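PDB 7ATL: esterase from uncultured bacterium pCosCE1, which hydrolyses esters as a family VIII carboxylesterase of the beta-lactamase fold and also has promiscuous acyltransferase activity. Local coordinates for residues 31-36 with 277-282; 202-207 with 271-276. All blocks are in the same frame, centred on the assembly; numbering follows the deposited sequence.

Both contacts use helix 271-283, and their centres lie about 11 Å apart. Contact 2 takes the first turns of this helix, 271-276, and contact 1 takes the turns that follow, 277-282. Along the chain the order is 31-36, then 202-207, then the helix. In contact 1 the helix meets the end of strand 27-34, part of the antiparallel sheet. In contact 2 it meets the loop that follows helix 190-199. The two contacts touch through Leu31, which packs on Ala271 and Leu275, and through Thr280, which packs on Leu202. Helix 271-283 thus joins the sheet to the helical part of this beta-lactamase-type fold.

Contact 1 (31-36 with 277-282); sequences LIARHG and LVETLR
Gly36 lies against the carboxylate of Glu279, with Gly36 CA 3.2 Å from Glu279 OE1. Arg282 NH2 comes close to the same turn and stands 3.8 Å from His35 CA. The backbone of the turn does most of this touching. Further back on the strand, Ala33 CB is 4.4 Å from Glu279 OE2.

The charged pair belongs to the helix. Arg282 grips Glu279 side-on with NE and NH2, one nitrogen to each oxygen. The Arg282 NE to Glu279 OE2 bond is 2.8 Å long and nearly straight, at 166°. Arg282 NH2 reaches the syn lone pair of Glu279 OE1 at 2.9 Å. A bend at chi3 of Arg282 (73°) brings its guanidinium round to the carboxylate. This grip should fix the rotation of both groups.

One water links the segments. It accepts from Gly36 N at 3.1 Å and donates to Glu279 OE2, though that bond is modelled doubtfully short. Ser356 OG also bonds to Glu279 OE2, so this oxygen has several partners.

Strand 27-34 pairs with strands 37-44 and 355-361. Helix 271-283 lies on a face of the sheet here: Val278 rests on Trp347 and Tyr349 of strand 345-350, and Leu277 and Leu281 turn to helix 67-80.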
loop_
_atom_site.group_PDB
_atom_site.type_symbol
_atom_site.label_atom_id
_atom_site.label_comp_id
_atom_site.label_asym_id
_atom_site.label_seq_id
_atom_site.Cartn_x
_atom_site.Cartn_y
_atom_site.Cartn_z
ATOM N N LEU A 31 7.438 -11.683 8.023
ATOM C CA LEU A 31 8.908 -11.691 7.789
ATOM C C LEU A 31 9.560 -10.536 8.578
ATOM O O LEU A 31 9.017 -9.394 8.585
ATOM C CB LEU A 31 9.178 -11.534 6.292
ATOM C CG LEU A 31 8.532 -12.558 5.355
ATOM C CD1 LEU A 31 9.008 -12.356 3.915
ATOM C CD2 LEU A 31 8.808 -13.989 5.777
ATOM N N ILE A 32 10.678 -10.801 9.252
ATOM C CA ILE A 32 11.468 -9.758 9.966
ATOM C C ILE A 32 12.937 -9.900 9.567
ATOM O O ILE A 32 13.470 -11.033 9.646
ATOM C CB ILE A 32 11.282 -9.843 11.489
ATOM C CG1 ILE A 32 9.809 -9.756 11.877
ATOM C CG2 ILE A 32 12.124 -8.782 12.183
ATOM C CD1 ILE A 32 9.483 -10.513 13.133
ATOM N N ALA A 33 13.540 -8.785 9.148
ATOM C CA ALA A 33 14.977 -8.644 8.845
ATOM C C ALA A 33 15.595 -7.696 9.871
ATOM O O ALA A 33 14.894 -6.758 10.312
ATOM C CB ALA A 33 15.151 -8.121 7.440
ATOM N N ARG A 34 16.833 -7.966 10.280
ATOM C CA ARG A 34 17.698 -6.955 10.937
ATOM C C ARG A 34 18.984 -6.830 10.125
ATOM O O ARG A 34 19.577 -7.878 9.759
ATOM C CB ARG A 34 17.975 -7.295 12.400
ATOM C CG ARG A 34 18.643 -6.150 13.148
ATOM C CD ARG A 34 19.099 -6.572 14.519
ATOM N NE ARG A 34 17.924 -6.873 15.323
ATOM C CZ ARG A 34 17.582 -8.078 15.789
ATOM N NH1 ARG A 34 18.332 -9.149 15.555
ATOM N NH2 ARG A 34 16.478 -8.206 16.503
ATOM N N HIS A 35 19.369 -5.593 9.805
ATOM C CA HIS A 35 20.516 -5.317 8.904
ATOM C C HIS A 35 20.431 -6.200 7.646
ATOM O O HIS A 35 21.495 -6.606 7.148
ATOM C CB HIS A 35 21.830 -5.530 9.664
ATOM C CG HIS A 35 22.139 -4.415 10.590
ATOM N ND1 HIS A 35 22.495 -3.132 10.114
ATOM C CD2 HIS A 35 22.157 -4.369 11.943
ATOM C CE1 HIS A 35 22.726 -2.351 11.147
ATOM N NE2 HIS A 35 22.526 -3.094 12.287
ATOM N N GLY A 36 19.219 -6.481 7.140
ATOM C CA GLY A 36 19.006 -7.107 5.819
ATOM C C GLY A 36 18.913 -8.610 5.884
ATOM O O GLY A 36 18.714 -9.205 4.857
ATOM N N LEU A 277 11.404 -4.913 -1.232
ATOM C CA LEU A 277 10.970 -3.509 -1.433
ATOM C C LEU A 277 11.288 -2.669 -0.176
ATOM O O LEU A 277 11.828 -1.556 -0.311
ATOM C CB LEU A 277 9.472 -3.502 -1.743
ATOM C CG LEU A 277 8.797 -2.143 -1.600
ATOM C CD1 LEU A 277 9.392 -1.173 -2.620
ATOM C CD2 LEU A 277 7.283 -2.259 -1.753
ATOM N N VAL A 278 10.926 -3.150 1.011
ATOM C CA VAL A 278 11.053 -2.354 2.261
ATOM C C VAL A 278 12.544 -2.184 2.618
ATOM O O VAL A 278 12.929 -1.043 2.993
ATOM C CB VAL A 278 10.230 -2.974 3.400
ATOM C CG1 VAL A 278 10.442 -2.244 4.714
ATOM C CG2 VAL A 278 8.746 -3.023 3.056
ATOM N N GLU A 279 13.365 -3.233 2.504
ATOM C CA GLU A 279 14.837 -3.143 2.721
ATOM C C GLU A 279 15.417 -2.076 1.781
ATOM O O GLU A 279 16.134 -1.178 2.267
ATOM C CB GLU A 279 15.518 -4.498 2.510
ATOM C CG GLU A 279 15.637 -5.294 3.792
ATOM C CD GLU A 279 16.514 -4.605 4.818
ATOM O OE1 GLU A 279 17.747 -4.509 4.546
ATOM O OE2 GLU A 279 15.957 -4.128 5.849
ATOM N N THR A 280 15.059 -2.118 0.499
ATOM C CA THR A 280 15.480 -1.132 -0.532
ATOM C C THR A 280 15.126 0.302 -0.103
ATOM O O THR A 280 15.981 1.198 -0.223
ATOM C CB THR A 280 14.844 -1.477 -1.878
ATOM O OG1 THR A 280 15.208 -2.822 -2.193
ATOM C CG2 THR A 280 15.292 -0.546 -2.982
ATOM N N LEU A 281 13.913 0.513 0.388
ATOM C CA LEU A 281 13.454 1.827 0.884
ATOM C C LEU A 281 14.257 2.209 2.125
ATOM O O LEU A 281 14.477 3.400 2.307
ATOM C CB LEU A 281 11.948 1.761 1.184
ATOM C CG LEU A 281 11.032 1.562 -0.029
ATOM C CD1 LEU A 281 9.597 1.887 0.334
ATOM C CD2 LEU A 281 11.460 2.405 -1.232
ATOM N N ARG A 282 14.665 1.254 2.952
ATOM C CA ARG A 282 15.342 1.566 4.238
ATOM C C ARG A 282 16.767 2.109 4.006
ATOM O O ARG A 282 17.170 2.991 4.784
ATOM C CB ARG A 282 15.389 0.330 5.144
ATOM C CG ARG A 282 16.096 0.578 6.467
ATOM C CD ARG A 282 16.029 -0.609 7.412
ATOM N NE ARG A 282 16.904 -1.682 6.962
ATOM C CZ ARG A 282 18.220 -1.737 7.135
ATOM N NH1 ARG A 282 18.873 -0.767 7.766
ATOM N NH2 ARG A 282 18.873 -2.780 6.646
HETATM O O HOH W 1 16.613 -5.113 8.079
#

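Contact 2 (202-207 with 271-276); sequences LGLRNT and ADDVLQ
The first turns of helix 271-283 hold the loop that leaves helix 190-199, and the carboxylate of Asp273 is the centre of the contact. The loop starts at a Schellman motif that ends helix 190-199, with Gly203 at positive phi as the C-prime residue.

Three successive loop residues donate to Asp273. With CG anti to the carbonyl carbon (chi1 -78°), its carboxylate turns to the loop. Arg205 N reaches Asp273 OD1 at 2.8 Å, on the syn side and 16° out of the carboxylate plane. Asn206 N uses the syn lone pair of Asp273 OD2, at 2.7 Å. The hydroxyl of Thr207 donates to the anti lone pair of this oxygen, with OG1 2.8 Å from Asp273 OD2. Asp273 is buried, and these bonds satisfy both of its oxygens. They probably stabilise its negative charge and fix the carboxylate in rotation.

Leu204 also packs obliquely across Asp273, and its CB is 3.4 Å from Asp273 OD1. Its CD2 branch reaches on to Gln276 CB at 3.7 Å.

A salt bridge lies nearer the surface, between Arg205 NH1 and Asp272 OD2 at 3.3 Å. The guanidinium and carboxylate planes are 85° apart, so the groups do not meet as a flat pair. A water at the guanidinium edge accepts from Arg205 NH1 and Asp272 N and donates to Asp272 OD2. Both charges have second partners: Arg205 NE pairs with Asp270, and Asp272 OD1 with Arg57.

Tyr70 of helix 67-80 touches Leu204, Thr207 and Asp273. Ala271 and Val274 pack on strand 355-361, while Leu275 reaches Leu31 of strand 27-34.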
loop_
_atom_site.group_PDB
_atom_site.type_symbol
_atom_site.label_atom_id
_atom_site.label_comp_id
_atom_site.label_asym_id
_atom_site.label_seq_id
_atom_site.Cartn_x
_atom_site.Cartn_y
_atom_site.Cartn_z
ATOM N N LEU A 202 15.217 -5.496 -8.715
ATOM C CA LEU A 202 15.141 -5.995 -7.314
ATOM C C LEU A 202 15.100 -7.532 -7.290
ATOM O O LEU A 202 15.068 -8.085 -6.168
ATOM C CB LEU A 202 13.902 -5.406 -6.618
ATOM C CG LEU A 202 14.008 -3.959 -6.118
ATOM C CD1 LEU A 202 12.838 -3.592 -5.206
ATOM C CD2 LEU A 202 15.310 -3.743 -5.369
ATOM N N GLY A 203 15.061 -8.189 -8.461
ATOM C CA GLY A 203 14.984 -9.658 -8.598
ATOM C C GLY A 203 13.712 -10.266 -8.007
ATOM O O GLY A 203 13.752 -11.439 -7.591
ATOM N N LEU A 204 12.592 -9.546 -8.009
ATOM C CA LEU A 204 11.323 -10.029 -7.398
ATOM C C LEU A 204 10.871 -11.295 -8.133
ATOM O O LEU A 204 11.020 -11.346 -9.351
ATOM C CB LEU A 204 10.260 -8.924 -7.495
ATOM C CG LEU A 204 10.583 -7.581 -6.820
ATOM C CD1 LEU A 204 9.366 -6.680 -6.838
ATOM C CD2 LEU A 204 11.072 -7.756 -5.394
ATOM N N ARG A 205 10.305 -12.275 -7.437
ATOM C CA ARG A 205 9.943 -13.573 -8.074
ATOM C C ARG A 205 8.471 -13.589 -8.511
ATOM O O ARG A 205 8.161 -14.333 -9.469
ATOM C CB ARG A 205 10.254 -14.774 -7.167
ATOM C CG ARG A 205 9.851 -14.613 -5.708
ATOM C CD ARG A 205 10.065 -15.885 -4.903
ATOM N NE ARG A 205 9.407 -15.807 -3.605
ATOM C CZ ARG A 205 9.514 -16.726 -2.651
ATOM N NH1 ARG A 205 8.861 -16.579 -1.509
ATOM N NH2 ARG A 205 10.273 -17.793 -2.840
ATOM N N ASN A 206 7.577 -12.845 -7.847
ATOM C CA ASN A 206 6.132 -13.140 -7.972
ATOM C C ASN A 206 5.261 -11.931 -7.614
ATOM O O ASN A 206 4.325 -12.082 -6.804
ATOM C CB ASN A 206 5.810 -14.374 -7.129
ATOM C CG ASN A 206 4.447 -14.941 -7.441
ATOM O OD1 ASN A 206 3.788 -15.449 -6.543
ATOM N ND2 ASN A 206 4.018 -14.822 -8.693
ATOM N N THR A 207 5.482 -10.787 -8.260
ATOM C CA THR A 207 4.711 -9.563 -7.959
ATOM C C THR A 207 4.339 -8.863 -9.268
ATOM O O THR A 207 5.224 -8.672 -10.116
ATOM C CB THR A 207 5.490 -8.695 -6.966
ATOM O OG1 THR A 207 5.501 -9.382 -5.707
ATOM C CG2 THR A 207 4.912 -7.299 -6.825
ATOM N N ALA A 271 5.149 -12.032 0.330
ATOM C CA ALA A 271 5.771 -11.308 1.455
ATOM C C ALA A 271 7.255 -11.037 1.152
ATOM O O ALA A 271 7.694 -9.902 1.385
ATOM C CB ALA A 271 5.557 -12.108 2.719
ATOM N N ASP A 272 7.995 -12.008 0.608
ATOM C CA ASP A 272 9.459 -11.868 0.368
ATOM C C ASP A 272 9.729 -10.769 -0.651
ATOM O O ASP A 272 10.792 -10.121 -0.523
ATOM C CB ASP A 272 10.124 -13.168 -0.089
ATOM C CG ASP A 272 10.332 -14.082 1.098
ATOM O OD1 ASP A 272 11.271 -13.829 1.829
ATOM O OD2 ASP A 272 9.478 -14.966 1.343
ATOM N N ASP A 273 8.852 -10.594 -1.643
ATOM C CA ASP A 273 9.005 -9.505 -2.641
ATOM C C ASP A 273 8.792 -8.192 -1.882
ATOM O O ASP A 273 9.587 -7.295 -2.049
ATOM C CB ASP A 273 8.120 -9.694 -3.881
ATOM C CG ASP A 273 8.596 -10.710 -4.926
ATOM O OD1 ASP A 273 9.778 -11.124 -4.908
ATOM O OD2 ASP A 273 7.769 -11.076 -5.773
ATOM N N VAL A 274 7.833 -8.122 -0.969
ATOM C CA VAL A 274 7.561 -6.873 -0.196
ATOM C C VAL A 274 8.762 -6.561 0.704
ATOM O O VAL A 274 9.079 -5.369 0.878
ATOM C CB VAL A 274 6.250 -6.999 0.604
ATOM C CG1 VAL A 274 5.998 -5.810 1.527
ATOM C CG2 VAL A 274 5.066 -7.220 -0.326
ATOM N N LEU A 275 9.411 -7.581 1.261
ATOM C CA LEU A 275 10.553 -7.379 2.181
ATOM C C LEU A 275 11.728 -6.805 1.393
ATOM O O LEU A 275 12.423 -5.938 1.948
ATOM C CB LEU A 275 10.939 -8.696 2.853
ATOM C CG LEU A 275 12.122 -8.579 3.815
ATOM C CD1 LEU A 275 11.888 -7.483 4.844
ATOM C CD2 LEU A 275 12.376 -9.893 4.520
ATOM N N GLN A 276 11.941 -7.279 0.155
ATOM C CA GLN A 276 12.958 -6.735 -0.787
ATOM C C GLN A 276 12.666 -5.249 -0.960
ATOM O O GLN A 276 13.598 -4.439 -0.839
ATOM C CB GLN A 276 12.899 -7.398 -2.167
ATOM C CG GLN A 276 13.648 -8.721 -2.283
ATOM C CD GLN A 276 15.048 -8.546 -1.744
ATOM O OE1 GLN A 276 15.844 -7.729 -2.237
ATOM N NE2 GLN A 276 15.333 -9.269 -0.673
HETATM O O HOH W 2 7.239 -14.985 -0.120
#